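Local coordinates for basic membrane lipoprotein (Brucella melitensis biovar Abortus, PDB 3S99), which binds adenine and probably other purines such as guanine, and may serve as the substrate-binding component of an ABC-type purine uptake system, at residues A[38-41]-A[42-46]; A[45-48]-A[49-52]; A[162-165]-A[166-170]; A[298-301]-A[302-306]. All blocks are in the same frame, centred on the assembly; numbering follows the deposited sequence.

Interaction 1. Residues A[38-41]-A[42-46]; sequences GDFG and WTYQH. With ADE (adenine), chain T.
The carboxylate of Asp39 is bound to three backbone N-H groups at the start of helix 42-57. OD2 takes the N-H of Thr43 at 2.8 Å on its syn lone pair. OD1 receives two donors from opposite faces of the carboxylate plane: Tyr44 N at 2.9 Å, on the syn side, and Gly41 N at 2.9 Å, well above the plane. With chi1 at 72°, CG stands between the backbone N and the carbonyl carbon of Asp39, which directs both oxygens at the first turn of the helix. The bond to Gly41 N closes an Asx turn, and Gly41 is itself the N-cap residue, its O accepting from Gln45 N. The negative carboxylate probably also interacts favourably with the dipole of the helix start. A water bridges Asp39 OD2 and Thr43 OG1, donating to the first and accepting from the second; Thr43 OG1 is also bonded to Gly35 N.

Beside the cap, Phe40 CD1 rests over one face of the Tyr44 ring, 3.7 Å from Tyr44 CE1, with the two ring planes inclined at 43°. Trp42 leaves the helix on another side and belongs to the adenine site in the cleft of this periplasmic-binding-protein fold. Its indole lies flat against the purine, Trp42 NE1 being 3.3 Å from adenine C2, while NE1 donates to Thr93 O. His46, one turn on, brings NE2 over the opposite face of the indole, and Tyr259 OH is hydrogen-bonded to His46 ND1.

Interaction 2. Residues A[45-48]-A[49-52]; sequences QHDQ and ARKE
Helix 42-57, the crossover helix of the beta-alpha-beta unit formed with strands 27-32 and 61-66, carries an i to i+3 salt bridge between Asp47 and Arg50. The two side chains run alongside each other in the same direction, and the arginine grips side-on. Its NE reaches Asp47 OD1 at 2.8 Å in a nearly straight bond (166°), and Arg50 NH2 meets that same oxygen at 3.2 Å. Asp47 OD1 lies in the guanidinium plane, whereas both nitrogens approach from one face of the carboxylate, whose plane is turned 46° from that of the guanidinium. A bend at chi3 (58°) turns the arginine round the side of the helix and brings its NE/NH2 edge to Asp47. Tyr33 OH is a further partner of Asp47 OD1, and Arg50 NH1 bonds to Thr63 OG1 of strand 61-66, which ties the pair to the sheet.

Successive main-chain bonds, such as Arg50 N to His46 O, hold the turn together. On its more exposed side, Lys51 extends back across Gln48, and its NZ makes a weak bond to Gln48 OE1 at 3.4 Å. Asp47 OD2 and Lys51 NZ stay 4.4 Å apart, beyond a salt bridge, but one water joins the three side chains: it donates to Asp47 OD2 at 2.7 Å and to Gln48 OE1 at 2.9 Å, and accepts weakly from Lys51 NZ.

Interaction 3. Residues A[162-165]-A[166-170]; sequences EVVQ and GINSF. With ADE (adenine), chain T.
Gly166 meets Glu162 across one turn of helix 161-175, its N donating to Glu162 O at 3.2 Å. The side chain of Glu162 heads elsewhere: extended, with CG opposite the backbone N (chi1 177°), it projects into the ligand pocket, where OE2 stands 2.7 Å from N7 of adenine and is hydrogen-bonded to His215 NE2. Ile167 follows, with its N bound to Val163 O at 3.0 Å. Its CD1 lies 4.2 Å from Val163 CG1, a loose apolar contact on the face of the helix that looks toward Trp187.

Asn168 N continues the ladder to Val164 O, and the Asn168 side chain runs alongside that of Val164 in the same direction, ND2 coming within 3.4 Å of Val164 CG1. The amide turns its polar atoms outward from the helix: OD1 accepts from Val347 N and ND2 donates to Phe345 O, so both ends of this buried group are satisfied by the C-terminal segment. Ser169 N binds Gln165 O at 2.8 Å, nearly straight at 166°, while its OG is bonded to Tyr133 O. Phe170 closes the run through its N to Gly166 O.

Helix 161-175 is the crossover between strands 151-156 and 182-187 of a beta-alpha-beta unit. Ile167 and Phe170 pack on both strands, Phe170 meeting Tyr154 edge-to-face, and Gln165, Ser169 and Phe170 touch helix 132-146.

Interaction 4. Residues A[298-301]-A[302-306]; sequences KKLA and EETEA
Thr304 reaches back to Leu300 with both its backbone and its side chain. Chi1 of -51° sets OG1 beside its own backbone N and turns it back toward the preceding turn, where OG1 donates to Leu300 O at 2.6 Å. Thr304 N donates to the same oxygen at 2.8 Å; the hydroxyl comes from above the carbonyl plane and the N-H from the other face. Leu300 CD1 lies 3.8 Å from Thr304 OG1, and the leucine side chain goes on to touch Val141 and Lys145 of helix 132-146.

Two lysine-glutamate pairs, Lys298 with Glu302 and Lys299 with Glu303, repeat almost the same conformation. In each, the lysine starts with CG opposite its backbone N and the glutamate with CG opposite its carbonyl carbon, and the chains slant across one another. The carboxylates meet methylene carbons first: Glu302 OE2 is 3.4 Å from Lys298 CE, and Glu303 OE2 is 3.1 Å from Lys299 CE. Lys298 NZ remains 4.3 Å from Glu302 OE2, and Lys299 NZ 4.2 Å from Glu303 OE2; neither pair forms a salt bridge, and any attraction is probably longer-range.

Ala301 faces inward onto Ile142 and Phe290, and Glu305 OE2 accepts from Met287 N. This division between charged i to i+4 pairs and a mostly uncharged inner side of Leu300, Ala301 and Thr304 is that of an amphipathic surface helix, here helix 295-310 packed against helix 132-146.

Interactions 1 and 2 follow each other on helix 42-57, share Gln45 and His46, and have centres about 9 Å apart; this helix belongs to the part of the fold built on the parallel sheet containing strands 27-32 and 61-66. Interaction 3 comes later in the chain, on helix 161-175 beside the second sheet, its centre about 20 Å from that of interaction 1 on the opposite side of the chain's centre. Both interactions 1 and 3 touch adenine, so the ligand is held between two helix starts. Interaction 4, last in sequence on helix 295-310, is about 20 Å from interaction 3 between centres and away from the adenine site; helix 132-146 touches the helices of interactions 3 and 4 alike.

Interaction 1. Residues A[38-41]-A[42-46]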
loop_
_atom_site.group_PDB
_atom_site.type_symbol
_atom_site.label_atom_id
_atom_site.label_comp_id
_atom_site.label_asym_id
_atom_site.label_seq_id
_atom_site.Cartn_x
_atom_site.Cartn_y
_atom_site.Cartn_z
ATOM N N GLY A 38 -7.624 -12.908 -7.172
ATOM C CA GLY A 38 -7.172 -14.034 -6.388
ATOM C C GLY A 38 -5.932 -13.828 -5.520
ATOM O O GLY A 38 -5.606 -14.719 -4.743
ATOM N N ASP A 39 -5.233 -12.688 -5.634
ATOM C CA ASP A 39 -4.113 -12.417 -4.720
ATOM C C ASP A 39 -4.563 -12.270 -3.250
ATOM O O ASP A 39 -3.762 -12.446 -2.342
ATOM C CB ASP A 39 -3.223 -11.232 -5.182
ATOM C CG ASP A 39 -3.863 -9.852 -5.030
ATOM O OD1 ASP A 39 -4.998 -9.696 -4.536
ATOM O OD2 ASP A 39 -3.185 -8.877 -5.446
ATOM N N PHE A 40 -5.857 -11.993 -3.056
ATOM C CA PHE A 40 -6.472 -11.734 -1.749
ATOM C C PHE A 40 -5.724 -10.659 -0.947
ATOM O O PHE A 40 -5.725 -10.679 0.283
ATOM C CB PHE A 40 -6.698 -13.021 -0.944
ATOM C CG PHE A 40 -7.835 -13.838 -1.456
ATOM C CD1 PHE A 40 -9.144 -13.480 -1.161
ATOM C CD2 PHE A 40 -7.614 -14.912 -2.287
ATOM C CE1 PHE A 40 -10.218 -14.218 -1.663
ATOM C CE2 PHE A 40 -8.686 -15.662 -2.804
ATOM C CZ PHE A 40 -9.984 -15.312 -2.493
ATOM N N GLY A 41 -5.121 -9.721 -1.681
ATOM C CA GLY A 41 -4.368 -8.589 -1.119
ATOM C C GLY A 41 -4.630 -7.347 -1.954
ATOM O O GLY A 41 -5.757 -6.856 -2.006
ATOM N N TRP A 42 -3.589 -6.870 -2.634
ATOM C CA TRP A 42 -3.613 -5.586 -3.332
ATOM C C TRP A 42 -4.638 -5.536 -4.436
ATOM O O TRP A 42 -5.458 -4.641 -4.470
ATOM C CB TRP A 42 -2.241 -5.303 -3.950
ATOM C CG TRP A 42 -2.224 -4.094 -4.844
ATOM C CD1 TRP A 42 -2.374 -4.052 -6.209
ATOM C CD2 TRP A 42 -2.081 -2.748 -4.410
ATOM N NE1 TRP A 42 -2.278 -2.737 -6.654
ATOM C CE2 TRP A 42 -2.128 -1.919 -5.560
ATOM C CE3 TRP A 42 -1.872 -2.160 -3.156
ATOM C CZ2 TRP A 42 -1.988 -0.521 -5.486
ATOM C CZ3 TRP A 42 -1.783 -0.760 -3.074
ATOM C CH2 TRP A 42 -1.833 0.040 -4.234
ATOM N N THR A 43 -4.573 -6.464 -5.390
ATOM C CA THR A 43 -5.513 -6.397 -6.517
ATOM C C THR A 43 -6.941 -6.723 -6.035
ATOM O O THR A 43 -7.939 -6.116 -6.463
ATOM C CB THR A 43 -5.074 -7.284 -7.673
ATOM O OG1 THR A 43 -3.968 -6.644 -8.341
ATOM C CG2 THR A 43 -6.240 -7.494 -8.670
ATOM N N TYR A 44 -7.026 -7.654 -5.095
ATOM C CA TYR A 44 -8.303 -8.041 -4.503
ATOM C C TYR A 44 -9.038 -6.827 -3.900
ATOM O O TYR A 44 -10.226 -6.659 -4.120
ATOM C CB TYR A 44 -8.037 -9.079 -3.427
ATOM C CG TYR A 44 -9.226 -9.468 -2.598
ATOM C CD1 TYR A 44 -10.225 -10.283 -3.126
ATOM C CD2 TYR A 44 -9.339 -9.063 -1.261
ATOM C CE1 TYR A 44 -11.328 -10.681 -2.335
ATOM C CE2 TYR A 44 -10.433 -9.453 -0.471
ATOM C CZ TYR A 44 -11.406 -10.254 -1.011
ATOM O OH TYR A 44 -12.483 -10.613 -0.268
ATOM N N GLN A 45 -8.324 -6.014 -3.117
ATOM C CA GLN A 45 -8.889 -4.791 -2.542
ATOM C C GLN A 45 -9.354 -3.818 -3.621
ATOM O O GLN A 45 -10.405 -3.211 -3.495
ATOM C CB GLN A 45 -7.872 -4.049 -1.678
ATOM C CG GLN A 45 -7.859 -4.278 -0.193
ATOM C CD GLN A 45 -9.193 -4.437 0.509
ATOM O OE1 GLN A 45 -9.623 -5.549 0.737
ATOM N NE2 GLN A 45 -9.806 -3.337 0.906
ATOM N N HIS A 46 -8.575 -3.656 -4.692
ATOM C CA HIS A 46 -9.082 -2.877 -5.825
ATOM C C HIS A 46 -10.385 -3.435 -6.383
ATOM O O HIS A 46 -11.331 -2.684 -6.638
ATOM C CB HIS A 46 -8.023 -2.706 -6.911
ATOM C CG HIS A 46 -6.948 -1.733 -6.549
ATOM N ND1 HIS A 46 -7.173 -0.364 -6.469
ATOM C CD2 HIS A 46 -5.638 -1.924 -6.255
ATOM C CE1 HIS A 46 -6.037 0.233 -6.159
ATOM N NE2 HIS A 46 -5.096 -0.688 -6.001
HETATM N N9 ADE T . 1.546 0.251 -6.946
HETATM C C8 ADE T . 1.779 0.994 -5.810
HETATM N N7 ADE T . 1.769 0.310 -4.691
HETATM C C5 ADE T . 1.513 -0.972 -5.190
HETATM C C6 ADE T . 1.388 -2.151 -4.507
HETATM N N6 ADE T . 1.493 -2.090 -3.171
HETATM N N1 ADE T . 1.131 -3.290 -5.228
HETATM C C2 ADE T . 1.034 -3.205 -6.566
HETATM N N3 ADE T . 1.140 -2.123 -7.336
HETATM C C4 ADE T . 1.381 -1.044 -6.555
HETATM O O HOH W 1 -1.875 -7.785 -7.557
#

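Interaction 2. Residues A[45-48]-A[49-52]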
loop_
_atom_site.group_PDB
_atom_site.type_symbol
_atom_site.label_atom_id
_atom_site.label_comp_id
_atom_site.label_asym_id
_atom_site.label_seq_id
_atom_site.Cartn_x
_atom_site.Cartn_y
_atom_site.Cartn_z
ATOM N N GLN A 45 -8.324 -6.014 -3.117
ATOM C CA GLN A 45 -8.889 -4.791 -2.542
ATOM C C GLN A 45 -9.354 -3.818 -3.621
ATOM O O GLN A 45 -10.405 -3.211 -3.495
ATOM C CB GLN A 45 -7.872 -4.049 -1.678
ATOM C CG GLN A 45 -7.859 -4.278 -0.193
ATOM C CD GLN A 45 -9.193 -4.437 0.509
ATOM O OE1 GLN A 45 -9.623 -5.549 0.737
ATOM N NE2 GLN A 45 -9.806 -3.337 0.906
ATOM N N HIS A 46 -8.575 -3.656 -4.692
ATOM C CA HIS A 46 -9.082 -2.877 -5.825
ATOM C C HIS A 46 -10.385 -3.435 -6.383
ATOM O O HIS A 46 -11.331 -2.684 -6.638
ATOM C CB HIS A 46 -8.023 -2.706 -6.911
ATOM C CG HIS A 46 -6.948 -1.733 -6.549
ATOM N ND1 HIS A 46 -7.173 -0.364 -6.469
ATOM C CD2 HIS A 46 -5.638 -1.924 -6.255
ATOM C CE1 HIS A 46 -6.037 0.233 -6.159
ATOM N NE2 HIS A 46 -5.096 -0.688 -6.001
ATOM N N ASP A 47 -10.463 -4.762 -6.529
ATOM C CA ASP A 47 -11.601 -5.373 -7.167
ATOM C C ASP A 47 -12.788 -5.406 -6.217
ATOM O O ASP A 47 -13.914 -5.307 -6.674
ATOM C CB ASP A 47 -11.259 -6.792 -7.598
ATOM C CG ASP A 47 -12.251 -7.372 -8.580
ATOM O OD1 ASP A 47 -12.364 -6.859 -9.737
ATOM O OD2 ASP A 47 -12.890 -8.359 -8.204
ATOM N N GLN A 48 -12.546 -5.543 -4.914
ATOM C CA GLN A 48 -13.646 -5.426 -3.936
ATOM C C GLN A 48 -14.204 -4.006 -3.957
ATOM O O GLN A 48 -15.377 -3.801 -3.712
ATOM C CB GLN A 48 -13.204 -5.818 -2.516
ATOM C CG GLN A 48 -12.828 -7.274 -2.387
ATOM C CD GLN A 48 -14.043 -8.161 -2.415
ATOM O OE1 GLN A 48 -14.355 -8.785 -3.425
ATOM N NE2 GLN A 48 -14.742 -8.204 -1.313
ATOM N N ALA A 49 -13.360 -3.031 -4.246
ATOM C CA ALA A 49 -13.788 -1.619 -4.375
ATOM C C ALA A 49 -14.537 -1.412 -5.693
ATOM O O ALA A 49 -15.548 -0.674 -5.760
ATOM C CB ALA A 49 -12.568 -0.688 -4.254
ATOM N N ARG A 50 -14.124 -2.111 -6.748
ATOM C CA ARG A 50 -14.938 -2.121 -7.972
ATOM C C ARG A 50 -16.353 -2.630 -7.658
ATOM O O ARG A 50 -17.331 -2.046 -8.091
ATOM C CB ARG A 50 -14.319 -2.989 -9.045
ATOM C CG ARG A 50 -15.037 -2.981 -10.364
ATOM C CD ARG A 50 -14.457 -4.025 -11.358
ATOM N NE ARG A 50 -14.528 -5.384 -10.799
ATOM C CZ ARG A 50 -15.629 -6.125 -10.693
ATOM N NH1 ARG A 50 -16.805 -5.698 -11.145
ATOM N NH2 ARG A 50 -15.551 -7.333 -10.132
ATOM N N LYS A 51 -16.435 -3.729 -6.911
ATOM C CA LYS A 51 -17.730 -4.294 -6.516
ATOM C C LYS A 51 -18.581 -3.352 -5.665
ATOM O O LYS A 51 -19.796 -3.323 -5.820
ATOM C CB LYS A 51 -17.524 -5.616 -5.793
ATOM C CG LYS A 51 -17.045 -6.729 -6.718
ATOM C CD LYS A 51 -16.747 -8.000 -5.896
ATOM C CE LYS A 51 -16.525 -9.216 -6.771
ATOM N NZ LYS A 51 -16.074 -10.335 -5.903
ATOM N N GLU A 52 -17.938 -2.583 -4.790
ATOM C CA GLU A 52 -18.621 -1.539 -4.009
ATOM C C GLU A 52 -19.218 -0.477 -4.930
ATOM O O GLU A 52 -20.375 -0.063 -4.772
ATOM C CB GLU A 52 -17.680 -0.922 -2.984
ATOM C CG GLU A 52 -17.382 -1.883 -1.857
ATOM C CD GLU A 52 -16.298 -1.432 -0.872
ATOM O OE1 GLU A 52 -15.819 -0.297 -0.918
ATOM O OE2 GLU A 52 -15.940 -2.245 -0.001
HETATM O O HOH W 2 -12.858 -9.539 -5.797
#

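Interaction 3. Residues A[162-165]-A[166-170]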
loop_
_atom_site.group_PDB
_atom_site.type_symbol
_atom_site.label_atom_id
_atom_site.label_comp_id
_atom_site.label_asym_id
_atom_site.label_seq_id
_atom_site.Cartn_x
_atom_site.Cartn_y
_atom_site.Cartn_z
ATOM N N GLU A 162 7.609 4.616 -2.444
ATOM C CA GLU A 162 6.512 4.084 -1.598
ATOM C C GLU A 162 6.968 2.943 -0.656
ATOM O O GLU A 162 6.567 2.885 0.528
ATOM C CB GLU A 162 5.342 3.585 -2.450
ATOM C CG GLU A 162 4.190 2.945 -1.652
ATOM C CD GLU A 162 3.113 2.384 -2.544
ATOM O OE1 GLU A 162 2.757 3.082 -3.523
ATOM O OE2 GLU A 162 2.625 1.254 -2.281
ATOM N N VAL A 163 7.822 2.065 -1.171
ATOM C CA VAL A 163 8.284 0.925 -0.383
ATOM C C VAL A 163 9.332 1.350 0.643
ATOM O O VAL A 163 9.283 0.885 1.796
ATOM C CB VAL A 163 8.794 -0.209 -1.296
ATOM C CG1 VAL A 163 9.251 -1.401 -0.456
ATOM C CG2 VAL A 163 7.682 -0.617 -2.277
ATOM N N VAL A 164 10.236 2.253 0.250
ATOM C CA VAL A 164 11.226 2.785 1.171
ATOM C C VAL A 164 10.543 3.542 2.323
ATOM O O VAL A 164 10.908 3.367 3.477
ATOM C CB VAL A 164 12.234 3.723 0.508
ATOM C CG1 VAL A 164 13.227 4.218 1.539
ATOM C CG2 VAL A 164 12.978 3.020 -0.636
ATOM N N GLN A 165 9.568 4.389 2.005
ATOM C CA GLN A 165 8.740 5.004 3.034
ATOM C C GLN A 165 8.210 3.982 4.052
ATOM O O GLN A 165 8.251 4.216 5.248
ATOM C CB GLN A 165 7.528 5.693 2.424
ATOM C CG GLN A 165 7.786 6.933 1.532
ATOM C CD GLN A 165 6.492 7.285 0.772
ATOM O OE1 GLN A 165 5.400 6.931 1.238
ATOM N NE2 GLN A 165 6.612 7.924 -0.401
ATOM N N GLY A 166 7.686 2.869 3.554
ATOM C CA GLY A 166 7.026 1.868 4.386
ATOM C C GLY A 166 7.980 1.158 5.321
ATOM O O GLY A 166 7.676 0.957 6.501
ATOM N N ILE A 167 9.153 0.823 4.802
ATOM C CA ILE A 167 10.203 0.220 5.598
ATOM C C ILE A 167 10.634 1.211 6.689
ATOM O O ILE A 167 10.735 0.850 7.876
ATOM C CB ILE A 167 11.400 -0.189 4.717
ATOM C CG1 ILE A 167 11.006 -1.332 3.770
ATOM C CG2 ILE A 167 12.605 -0.593 5.580
ATOM C CD1 ILE A 167 12.071 -1.661 2.646
ATOM N N ASN A 168 10.867 2.457 6.291
ATOM C CA ASN A 168 11.329 3.479 7.229
ATOM C C ASN A 168 10.313 3.755 8.299
ATOM O O ASN A 168 10.673 3.828 9.476
ATOM C CB ASN A 168 11.687 4.764 6.517
ATOM C CG ASN A 168 13.018 4.685 5.808
ATOM O OD1 ASN A 168 13.903 3.949 6.226
ATOM N ND2 ASN A 168 13.166 5.463 4.724
ATOM N N SER A 169 9.049 3.913 7.910
ATOM C CA SER A 169 7.995 4.136 8.883
ATOM C C SER A 169 7.816 2.994 9.874
ATOM O O SER A 169 7.641 3.223 11.077
ATOM C CB SER A 169 6.679 4.405 8.187
ATOM O OG SER A 169 5.729 4.787 9.142
ATOM N N PHE A 170 7.840 1.765 9.368
ATOM C CA PHE A 170 7.778 0.576 10.202
ATOM C C PHE A 170 8.884 0.543 11.268
ATOM O O PHE A 170 8.624 0.309 12.457
ATOM C CB PHE A 170 7.821 -0.665 9.305
ATOM C CG PHE A 170 7.770 -1.967 10.052
ATOM C CD1 PHE A 170 6.583 -2.437 10.577
ATOM C CD2 PHE A 170 8.915 -2.749 10.184
ATOM C CE1 PHE A 170 6.538 -3.648 11.255
ATOM C CE2 PHE A 170 8.869 -3.964 10.880
ATOM C CZ PHE A 170 7.692 -4.413 11.391
HETATM N N9 ADE T . 1.546 0.251 -6.946
HETATM C C8 ADE T . 1.779 0.994 -5.810
HETATM N N7 ADE T . 1.769 0.310 -4.691
HETATM C C5 ADE T . 1.513 -0.972 -5.190
HETATM C C6 ADE T . 1.388 -2.151 -4.507
HETATM N N6 ADE T . 1.493 -2.090 -3.171
HETATM N N1 ADE T . 1.131 -3.290 -5.228
HETATM C C2 ADE T . 1.034 -3.205 -6.566
HETATM N N3 ADE T . 1.140 -2.123 -7.336
HETATM C C4 ADE T . 1.381 -1.044 -6.555
#

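Interaction 4. Residues A[298-301]-A[302-306]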
loop_
_atom_site.group_PDB
_atom_site.type_symbol
_atom_site.label_atom_id
_atom_site.label_comp_id
_atom_site.label_asym_id
_atom_site.label_seq_id
_atom_site.Cartn_x
_atom_site.Cartn_y
_atom_site.Cartn_z
ATOM N N LYS A 298 -3.192 -3.971 21.904
ATOM C CA LYS A 298 -4.359 -3.458 21.167
ATOM C C LYS A 298 -4.710 -2.010 21.583
ATOM O O LYS A 298 -4.961 -1.156 20.740
ATOM C CB LYS A 298 -5.554 -4.411 21.385
ATOM C CG LYS A 298 -6.897 -3.905 20.924
ATOM C CD LYS A 298 -7.979 -5.001 21.013
ATOM C CE LYS A 298 -9.349 -4.391 21.297
ATOM N NZ LYS A 298 -10.487 -5.212 20.781
ATOM N N LYS A 299 -4.700 -1.711 22.874
ATOM C CA LYS A 299 -4.982 -0.361 23.339
ATOM C C LYS A 299 -3.976 0.641 22.768
ATOM O O LYS A 299 -4.345 1.724 22.346
ATOM C CB LYS A 299 -4.979 -0.315 24.872
ATOM C CG LYS A 299 -5.187 1.081 25.435
ATOM C CD LYS A 299 -5.395 1.103 26.941
ATOM C CE LYS A 299 -4.929 2.454 27.491
ATOM N NZ LYS A 299 -5.275 2.652 28.896
ATOM N N LEU A 300 -2.707 0.252 22.717
ATOM C CA LEU A 300 -1.661 1.123 22.199
ATOM C C LEU A 300 -1.762 1.280 20.693
ATOM O O LEU A 300 -1.586 2.381 20.167
ATOM C CB LEU A 300 -0.273 0.613 22.628
ATOM C CG LEU A 300 0.913 1.406 22.056
ATOM C CD1 LEU A 300 0.798 2.883 22.483
ATOM C CD2 LEU A 300 2.229 0.775 22.499
ATOM N N ALA A 301 -2.079 0.194 19.991
ATOM C CA ALA A 301 -2.319 0.279 18.548
ATOM C C ALA A 301 -3.462 1.236 18.254
ATOM O O ALA A 301 -3.355 2.076 17.360
ATOM C CB ALA A 301 -2.616 -1.108 17.966
ATOM N N GLU A 302 -4.568 1.090 18.983
ATOM C CA GLU A 302 -5.713 2.025 18.861
ATOM C C GLU A 302 -5.329 3.473 19.086
ATOM O O GLU A 302 -5.707 4.353 18.309
ATOM C CB GLU A 302 -6.814 1.675 19.851
ATOM C CG GLU A 302 -7.580 0.417 19.480
ATOM C CD GLU A 302 -8.402 -0.188 20.630
ATOM O OE1 GLU A 302 -8.334 0.282 21.798
ATOM O OE2 GLU A 302 -9.129 -1.157 20.346
ATOM N N GLU A 303 -4.589 3.709 20.162
ATOM C CA GLU A 303 -4.122 5.041 20.504
ATOM C C GLU A 303 -3.209 5.606 19.428
ATOM O O GLU A 303 -3.284 6.771 19.100
ATOM C CB GLU A 303 -3.390 5.031 21.842
ATOM C CG GLU A 303 -4.338 4.910 23.029
ATOM C CD GLU A 303 -3.647 4.645 24.353
ATOM O OE1 GLU A 303 -2.424 4.344 24.406
ATOM O OE2 GLU A 303 -4.360 4.706 25.366
ATOM N N THR A 304 -2.359 4.775 18.864
ATOM C CA THR A 304 -1.432 5.256 17.841
ATOM C C THR A 304 -2.157 5.647 16.556
ATOM O O THR A 304 -1.880 6.701 15.978
ATOM C CB THR A 304 -0.408 4.188 17.569
ATOM O OG1 THR A 304 0.122 3.800 18.841
ATOM C CG2 THR A 304 0.691 4.709 16.638
ATOM N N GLU A 305 -3.074 4.789 16.122
ATOM C CA GLU A 305 -3.877 5.046 14.925
ATOM C C GLU A 305 -4.678 6.312 15.145
ATOM O O GLU A 305 -4.763 7.158 14.250
ATOM C CB GLU A 305 -4.820 3.875 14.600
ATOM C CG GLU A 305 -5.751 4.164 13.407
ATOM C CD GLU A 305 -6.435 2.932 12.835
ATOM O OE1 GLU A 305 -6.677 1.977 13.599
ATOM O OE2 GLU A 305 -6.742 2.932 11.606
ATOM N N ALA A 306 -5.214 6.458 16.352
ATOM C CA ALA A 306 -6.053 7.604 16.671
ATOM C C ALA A 306 -5.257 8.889 16.598
ATOM O O ALA A 306 -5.780 9.903 16.152
ATOM C CB ALA A 306 -6.694 7.470 18.058
#